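PDB 4KU4: Ras-3 from Cryphonectria parasitica from Cryphonectria parasitica, which belongs to the Ras family of small P-loop proteins and binds guanosine-5'-diphosphate, with magnesium ions also present. Local coordinates for residues 17-22 against 90-95; 140-145 against 167-172; 55-60 against 189-194. All blocks are in the same frame, centred on the assembly; numbering follows the deposited sequence.

How the contacts relate
Contacts 1 and 2 are mainly buried in one six-stranded sheet, contact 1 joining two central strands and contact 2 reaching from strand 140-145 to the border strand 170-173; contact 3 is a partly exposed join between the hairpin at 57-60 and helix 182-196. Strands 88-94 and 140-145 are neighbours: Ile91 O probably bonds to Val143 N, and Val90 packs on Val143. Helix 182-196 links contacts 2 and 3: Val189 lies against the backbone of Val140 and Val141, while Arg191 and Arg194 reach the hairpin. Parallel backbone ladders and mostly apolar side chains hold contacts 1 and 2; a salt bridge, an arginine-to-carbonyl bond and waters hold contact 3.

Contact 1. Residues 17-22 against 90-95; sequences IAMLGE and VIVFDV
The flat groups meeting here are backbone amides, joined edge to edge through the C=O of Ala18, Val90 and Leu20 and the N-H of Val90, Leu20 and Val92; the side chains of Met19 and Val90 stand on one face of the sheet they form and those of Leu20 and Ile91 on the other. Strands 17-20 and 90-94 run parallel, 21° apart. Val90 N donates to Ala18 O (3.0 Å), Leu20 N returns the bond to Val90 O (2.9 Å), and Val92 N continues the ladder to Leu20 O (2.8 Å). Between these rungs the CA-H groups of Met19 and Ile91 point at Val90 O and Leu20 O respectively.

The apolar work is done on the Met19 face. The thioether chain bends at chi2 and again at chi3 (-65° and -68°), which brings it down alongside Val90: SD rests on CB of Val90 at 3.9 Å, and the terminal CE reaches on to CG2 of Val92 at 3.8 Å. CG2 of Val90 meets CG2 of Ile17 at 3.7 Å, so Ile17 and Met19, two residues apart on strand 17-20, both pack on this valine. On the opposite face of the sheet Leu20 and Ile91 touch more loosely, and helix 98-118 covers them through Val111 and Ala104.

Past Leu20 O, direct backbone bonding gives way to water. Gly21, in a backbone conformation suited to glycine, brings its CA close to Val92 O, and a water accepts from Glu22 N (3.0 Å) and donates to Val92 O (2.8 Å). Glu22 touches the bound guanosine-5'-diphosphate, and Gly21 O receives Lys27 NZ. A central parallel strand pair running into a glycine-rich turn at the nucleotide is characteristic of the P-loop fold to which Ras proteins belong, and Gly21 probably takes the first position of that loop.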
# COMPACT_ATOMS: atom_id res chain seq x y z
N ILE A 17 -5.08 5.71 -4.46
CA ILE A 17 -4.60 4.61 -3.65
C ILE A 17 -4.78 4.93 -2.17
O ILE A 17 -4.47 6.05 -1.73
CB ILE A 17 -3.10 4.39 -3.88
CG1 ILE A 17 -2.81 4.28 -5.38
CG2 ILE A 17 -2.65 3.18 -3.13
CD1 ILE A 17 -1.34 4.17 -5.70
N ALA A 18 -5.26 3.96 -1.39
CA ALA A 18 -5.30 4.13 0.06
C ALA A 18 -4.22 3.29 0.78
O ALA A 18 -4.00 2.14 0.44
CB ALA A 18 -6.71 3.84 0.62
N MET A 19 -3.54 3.90 1.74
CA MET A 19 -2.68 3.17 2.68
C MET A 19 -3.49 2.59 3.81
O MET A 19 -4.31 3.28 4.40
CB MET A 19 -1.64 4.11 3.28
CG MET A 19 -0.91 4.93 2.25
SD MET A 19 0.08 3.90 1.17
CE MET A 19 1.33 3.32 2.31
N LEU A 20 -3.28 1.31 4.10
CA LEU A 20 -3.86 0.68 5.29
C LEU A 20 -2.78 -0.06 6.06
O LEU A 20 -1.73 -0.39 5.50
CB LEU A 20 -4.98 -0.28 4.91
CG LEU A 20 -6.18 0.29 4.15
CD1 LEU A 20 -7.06 -0.82 3.55
CD2 LEU A 20 -6.98 1.22 5.04
N GLY A 21 -3.04 -0.32 7.34
CA GLY A 21 -2.09 -0.97 8.22
C GLY A 21 -2.14 -0.41 9.64
O GLY A 21 -2.57 0.72 9.85
N GLU A 22 -1.69 -1.20 10.61
CA GLU A 22 -1.66 -0.72 11.99
C GLU A 22 -0.70 0.44 12.15
O GLU A 22 0.14 0.70 11.29
CB GLU A 22 -1.23 -1.84 12.94
CG GLU A 22 -2.29 -2.88 13.19
CD GLU A 22 -1.92 -3.78 14.36
OE1 GLU A 22 -0.71 -4.07 14.54
OE2 GLU A 22 -2.84 -4.18 15.11
N VAL A 90 -2.64 -0.30 -0.71
CA VAL A 90 -1.36 -0.74 -0.21
C VAL A 90 -1.55 -1.04 1.26
O VAL A 90 -1.78 -0.13 2.07
CB VAL A 90 -0.31 0.36 -0.40
CG1 VAL A 90 1.04 -0.09 0.15
CG2 VAL A 90 -0.20 0.75 -1.89
N ILE A 91 -1.49 -2.32 1.62
CA ILE A 91 -1.68 -2.75 2.99
C ILE A 91 -0.32 -3.09 3.59
O ILE A 91 0.33 -4.04 3.17
CB ILE A 91 -2.66 -3.92 3.05
CG1 ILE A 91 -3.93 -3.52 2.30
CG2 ILE A 91 -2.94 -4.33 4.51
CD1 ILE A 91 -5.06 -4.54 2.43
N VAL A 92 0.11 -2.27 4.54
CA VAL A 92 1.46 -2.33 5.07
C VAL A 92 1.55 -3.07 6.41
O VAL A 92 0.73 -2.87 7.32
CB VAL A 92 2.03 -0.91 5.25
CG1 VAL A 92 3.51 -0.95 5.61
CG2 VAL A 92 1.82 -0.10 3.98
N PHE A 93 2.57 -3.91 6.54
CA PHE A 93 2.92 -4.49 7.84
C PHE A 93 4.42 -4.30 8.07
O PHE A 93 5.14 -3.88 7.17
CB PHE A 93 2.48 -5.95 7.94
CG PHE A 93 3.29 -6.91 7.14
CD1 PHE A 93 4.37 -7.57 7.72
CD2 PHE A 93 2.94 -7.21 5.83
CE1 PHE A 93 5.13 -8.48 6.99
CE2 PHE A 93 3.68 -8.13 5.10
CZ PHE A 93 4.77 -8.77 5.68
N ASP A 94 4.84 -4.56 9.31
CA ASP A 94 6.21 -4.31 9.77
C ASP A 94 6.80 -5.70 9.91
O ASP A 94 6.26 -6.51 10.65
CB ASP A 94 6.14 -3.59 11.13
CG ASP A 94 7.50 -3.35 11.77
OD1 ASP A 94 8.51 -3.96 11.38
OD2 ASP A 94 7.54 -2.52 12.69
N VAL A 95 7.86 -6.00 9.17
CA VAL A 95 8.35 -7.37 9.15
C VAL A 95 8.90 -7.76 10.52
O VAL A 95 9.08 -8.94 10.79
CB VAL A 95 9.41 -7.65 8.06
CG1 VAL A 95 8.84 -7.39 6.66
CG2 VAL A 95 10.69 -6.87 8.33
O HOH W 1 -0.56 -3.86 9.65

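Contact 2. Residues 140-145 against 167-172; sequences VVLVGN and LGCGFV. With GDP (guanosine-5'-diphosphate), chain C.
A beta-alpha-beta unit, strand 140-145, helix 157-167 and strand 170-173, closes here at one border of the sheet, with Asn145 carrying its first strand into the guanosine-5'-diphosphate pocket. Four backbone bonds join the parallel strands, from Gly170 N to Val140 O (3.1 Å), through Leu142 N to Gly170 O and Val172 N to Leu142 O, to Gly144 N on Val172 O (3.0 Å).

Leu142 and Cys169 make the closest side-chain meeting. With chi1 at 69°, the sulfur of Cys169 sits between its own N and carbonyl carbon and is turned onto the leucine, where CD1 and CG of Leu142 each lie 3.5 Å from SG. Farther along, the Phe171 ring approaches the backbone obliquely, its CD1 3.3 Å from Leu142 O; Ala164 of helix 157-167 touches Leu142, Cys169 and Phe171. On the other face CG2 of Val141 meets CG2 of Val172 at 4.1 Å, beneath helix 182-196. Gly168 ends helix 157-167 in a Schellman motif, turning the chain into the second strand.

Beyond the last rung, ND2 of Asn145 comes 3.0 Å from N7 of the nucleotide base, while its OD1 is held by Thr174 and Ala176. Followed by Lys146 and Asp148, this asparagine at a strand's end matches the N-K-x-D motif of Ras-family base pockets.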
# COMPACT_ATOMS: atom_id res chain seq x y z
N VAL A 140 -4.74 -4.96 -4.79
CA VAL A 140 -4.16 -4.78 -3.48
C VAL A 140 -2.72 -5.26 -3.49
O VAL A 140 -2.39 -6.25 -4.15
CB VAL A 140 -4.92 -5.60 -2.41
CG1 VAL A 140 -4.28 -5.44 -1.06
CG2 VAL A 140 -6.38 -5.19 -2.38
N VAL A 141 -1.85 -4.56 -2.78
CA VAL A 141 -0.50 -5.08 -2.56
C VAL A 141 -0.22 -5.13 -1.07
O VAL A 141 -0.46 -4.15 -0.34
CB VAL A 141 0.60 -4.30 -3.34
CG1 VAL A 141 0.61 -2.82 -2.99
CG2 VAL A 141 1.99 -4.94 -3.10
N LEU A 142 0.25 -6.28 -0.59
CA LEU A 142 0.72 -6.39 0.78
C LEU A 142 2.18 -6.01 0.81
O LEU A 142 2.98 -6.57 0.06
CB LEU A 142 0.58 -7.82 1.28
CG LEU A 142 -0.79 -8.42 1.57
CD1 LEU A 142 -0.56 -9.90 1.74
CD2 LEU A 142 -1.43 -7.81 2.82
N VAL A 143 2.53 -5.09 1.70
CA VAL A 143 3.89 -4.58 1.77
C VAL A 143 4.54 -4.95 3.09
O VAL A 143 4.04 -4.61 4.16
CB VAL A 143 3.92 -3.05 1.60
CG1 VAL A 143 5.31 -2.49 1.93
CG2 VAL A 143 3.49 -2.65 0.20
N GLY A 144 5.65 -5.68 3.03
CA GLY A 144 6.42 -5.98 4.23
C GLY A 144 7.49 -4.92 4.39
O GLY A 144 8.53 -5.00 3.75
N ASN A 145 7.23 -3.93 5.26
CA ASN A 145 8.12 -2.78 5.39
C ASN A 145 9.14 -2.99 6.51
O ASN A 145 8.99 -3.90 7.33
CB ASN A 145 7.32 -1.51 5.64
CG ASN A 145 8.18 -0.25 5.56
OD1 ASN A 145 9.01 -0.11 4.65
ND2 ASN A 145 7.98 0.68 6.49
N LEU A 167 -4.17 -15.26 -1.04
CA LEU A 167 -5.23 -14.26 -1.14
C LEU A 167 -5.47 -13.73 -2.56
O LEU A 167 -6.51 -13.14 -2.84
CB LEU A 167 -4.96 -13.09 -0.18
CG LEU A 167 -4.73 -13.45 1.29
CD1 LEU A 167 -4.35 -12.22 2.10
CD2 LEU A 167 -5.96 -14.10 1.90
N GLY A 168 -4.51 -13.95 -3.45
CA GLY A 168 -4.59 -13.42 -4.81
C GLY A 168 -4.03 -12.02 -4.97
O GLY A 168 -4.23 -11.39 -6.01
N CYS A 169 -3.30 -11.52 -3.98
CA CYS A 169 -2.79 -10.15 -4.04
C CYS A 169 -1.28 -10.07 -4.25
O CYS A 169 -0.60 -11.08 -4.31
CB CYS A 169 -3.19 -9.36 -2.78
SG CYS A 169 -2.38 -9.89 -1.24
N GLY A 170 -0.77 -8.86 -4.37
CA GLY A 170 0.65 -8.67 -4.56
C GLY A 170 1.39 -8.70 -3.24
O GLY A 170 0.79 -8.58 -2.17
N PHE A 171 2.71 -8.90 -3.32
CA PHE A 171 3.57 -8.84 -2.15
C PHE A 171 4.90 -8.19 -2.52
O PHE A 171 5.58 -8.65 -3.45
CB PHE A 171 3.82 -10.24 -1.57
CG PHE A 171 4.78 -10.25 -0.41
CD1 PHE A 171 4.58 -9.44 0.69
CD2 PHE A 171 5.88 -11.09 -0.42
CE1 PHE A 171 5.47 -9.45 1.74
CE2 PHE A 171 6.77 -11.11 0.64
CZ PHE A 171 6.56 -10.31 1.72
N VAL A 172 5.27 -7.12 -1.82
CA VAL A 172 6.56 -6.49 -2.03
C VAL A 172 7.19 -6.14 -0.69
O VAL A 172 6.52 -5.62 0.20
CB VAL A 172 6.45 -5.20 -2.87
CG1 VAL A 172 7.80 -4.53 -3.00
CG2 VAL A 172 5.89 -5.51 -4.24
PB GDP C . 2.83 4.69 10.40
O1B GDP C . 2.51 5.89 9.54
O2B GDP C . 2.36 3.42 9.69
O3B GDP C . 2.16 4.81 11.76
O3A GDP C . 4.43 4.60 10.59
PA GDP C . 5.52 5.81 10.45
O1A GDP C . 5.77 6.18 9.00
O2A GDP C . 5.14 7.03 11.26
O5' GDP C . 6.85 5.13 11.02
C5' GDP C . 6.84 4.65 12.37
C4' GDP C . 8.29 4.46 12.78
O4' GDP C . 8.85 3.49 11.92
C3' GDP C . 9.13 5.71 12.62
O3' GDP C . 10.07 5.81 13.71
C2' GDP C . 9.88 5.48 11.33
O2' GDP C . 11.13 6.14 11.31
C1' GDP C . 10.05 3.97 11.35
N9 GDP C . 10.13 3.37 10.00
C8 GDP C . 9.21 3.45 9.02
N7 GDP C . 9.62 2.76 7.93
C5 GDP C . 10.82 2.21 8.23
C6 GDP C . 11.80 1.37 7.54
O6 GDP C . 11.60 0.98 6.37
N1 GDP C . 12.91 1.02 8.20
C2 GDP C . 13.17 1.42 9.45
N2 GDP C . 14.33 1.02 10.02
N3 GDP C . 12.31 2.20 10.15
C4 GDP C . 11.15 2.62 9.59

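Contact 3. Residues 55-60 against 189-194; sequences CVIDGI and VVRADR
Strand 55-57 and helix 189-194 are skewed by 47°, with 10.8 Å between their axes, so the gap is bridged by side chains reaching from both. The strand ends in a type I' turn from Ile57 to Ile60, closed by paired backbone bonds between those two residues, with Asp58 and Gly59 at its tip.

Arg191 and Arg194 leave successive turns of the helix and grasp this hairpin at two points. The extended chain of Arg191 brings its guanidinium side-on to the Asp58 carboxylate: NE binds OD2 at 2.9 Å and NH2 binds OD1 at 3.1 Å. The two planes differ by 26°, and both nitrogens come from above the carboxylate plane, so the pairing is bidentate but not coplanar. Arg194 instead takes the backbone, its NH1 donating to Ile57 O at 2.8 Å. That oxygen lies in the guanidinium plane, and it also accepts Ile60 N from the opposite face of its own carbonyl plane. Ile60 and Arg194 run past each other antiparallel, CG1 of Ile60 lying over one face of the guanidinium, 3.6 Å from NH1.

Deeper in, CD1 of Ile57 presses on CG1 of Val190 at 3.9 Å, beside Leu64 of strand 60-67. Two waters fill in at the turn: one accepts from Asp58 N and, weakly, from Arg191 NH2, while the other donates to Asp58 O and accepts from Arg194 NH1 at 2.7 Å.

Arg191 probably has its charge balanced by Asp58, while Arg194 adds a second donor to Ile57 O, the carbonyl that closes the turn. Because Asp58 is exposed and water bonds at the turn, solvent probably screens the salt bridge, so the buried Ile57-Val190 packing and the Arg194-to-carbonyl bond probably contribute alongside it.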
# COMPACT_ATOMS: atom_id res chain seq x y z
N CYS A 55 4.39 10.70 -12.10
CA CYS A 55 5.42 9.76 -12.54
C CYS A 55 5.06 9.22 -13.91
O CYS A 55 4.00 9.53 -14.46
CB CYS A 55 5.54 8.59 -11.53
SG CYS A 55 3.95 7.79 -11.12
N VAL A 56 5.97 8.42 -14.46
CA VAL A 56 5.70 7.64 -15.65
C VAL A 56 5.86 6.18 -15.26
O VAL A 56 6.94 5.75 -14.86
CB VAL A 56 6.69 7.96 -16.79
CG1 VAL A 56 6.31 7.20 -18.04
CG2 VAL A 56 6.71 9.46 -17.07
N ILE A 57 4.76 5.42 -15.35
CA ILE A 57 4.78 4.00 -15.04
C ILE A 57 4.69 3.20 -16.33
O ILE A 57 3.69 3.26 -17.05
CB ILE A 57 3.62 3.61 -14.09
CG1 ILE A 57 3.69 4.41 -12.79
CG2 ILE A 57 3.66 2.14 -13.79
CD1 ILE A 57 2.35 4.42 -11.95
N ASP A 58 5.75 2.46 -16.64
CA ASP A 58 5.79 1.67 -17.86
C ASP A 58 5.34 2.48 -19.07
O ASP A 58 4.45 2.06 -19.80
CB ASP A 58 4.94 0.39 -17.71
CG ASP A 58 5.45 -0.51 -16.60
OD1 ASP A 58 6.63 -0.36 -16.22
OD2 ASP A 58 4.68 -1.37 -16.13
N GLY A 59 5.95 3.65 -19.24
CA GLY A 59 5.72 4.49 -20.40
C GLY A 59 4.49 5.37 -20.36
O GLY A 59 4.32 6.24 -21.21
N ILE A 60 3.60 5.14 -19.39
CA ILE A 60 2.36 5.90 -19.30
C ILE A 60 2.43 6.94 -18.17
O ILE A 60 2.58 6.56 -17.00
CB ILE A 60 1.15 4.99 -19.04
CG1 ILE A 60 1.09 3.85 -20.06
CG2 ILE A 60 -0.15 5.80 -19.02
CD1 ILE A 60 1.10 4.32 -21.48
N VAL A 189 0.28 -2.01 -8.04
CA VAL A 189 -1.17 -2.10 -8.14
C VAL A 189 -1.69 -1.38 -9.38
O VAL A 189 -2.72 -1.76 -9.94
CB VAL A 189 -1.87 -1.59 -6.87
CG1 VAL A 189 -1.79 -2.67 -5.77
CG2 VAL A 189 -1.28 -0.28 -6.40
N VAL A 190 -0.97 -0.35 -9.81
CA VAL A 190 -1.29 0.29 -11.08
C VAL A 190 -1.04 -0.69 -12.23
O VAL A 190 -1.86 -0.82 -13.14
CB VAL A 190 -0.45 1.55 -11.32
CG1 VAL A 190 -0.71 2.09 -12.74
CG2 VAL A 190 -0.74 2.61 -10.23
N ARG A 191 0.11 -1.36 -12.18
CA ARG A 191 0.49 -2.34 -13.18
C ARG A 191 -0.54 -3.46 -13.25
O ARG A 191 -0.89 -3.92 -14.34
CB ARG A 191 1.88 -2.90 -12.89
CG ARG A 191 2.99 -1.91 -13.22
CD ARG A 191 4.37 -2.40 -12.86
NE ARG A 191 5.37 -1.45 -13.34
CZ ARG A 191 6.40 -1.00 -12.63
NH1 ARG A 191 6.57 -1.41 -11.39
NH2 ARG A 191 7.25 -0.13 -13.17
N ALA A 192 -1.03 -3.89 -12.09
CA ALA A 192 -2.02 -4.96 -12.05
C ALA A 192 -3.35 -4.53 -12.67
O ALA A 192 -3.97 -5.28 -13.43
CB ALA A 192 -2.24 -5.44 -10.61
N ASP A 193 -3.78 -3.31 -12.36
CA ASP A 193 -5.01 -2.76 -12.91
C ASP A 193 -4.95 -2.73 -14.44
O ASP A 193 -5.91 -3.08 -15.12
CB ASP A 193 -5.26 -1.35 -12.36
CG ASP A 193 -6.59 -0.78 -12.80
OD1 ASP A 193 -7.54 -1.57 -13.01
OD2 ASP A 193 -6.69 0.46 -12.92
N ARG A 194 -3.80 -2.34 -14.97
CA ARG A 194 -3.63 -2.32 -16.42
C ARG A 194 -3.55 -3.71 -17.03
O ARG A 194 -4.00 -3.92 -18.16
CB ARG A 194 -2.36 -1.56 -16.78
CG ARG A 194 -2.44 -0.11 -16.42
CD ARG A 194 -1.13 0.57 -16.78
NE ARG A 194 -1.06 1.90 -16.21
CZ ARG A 194 0.03 2.67 -16.24
NH1 ARG A 194 1.14 2.22 -16.82
NH2 ARG A 194 -0.00 3.86 -15.68
O HOH W 2 7.98 2.36 -14.93
O HOH W 3 1.98 0.56 -18.82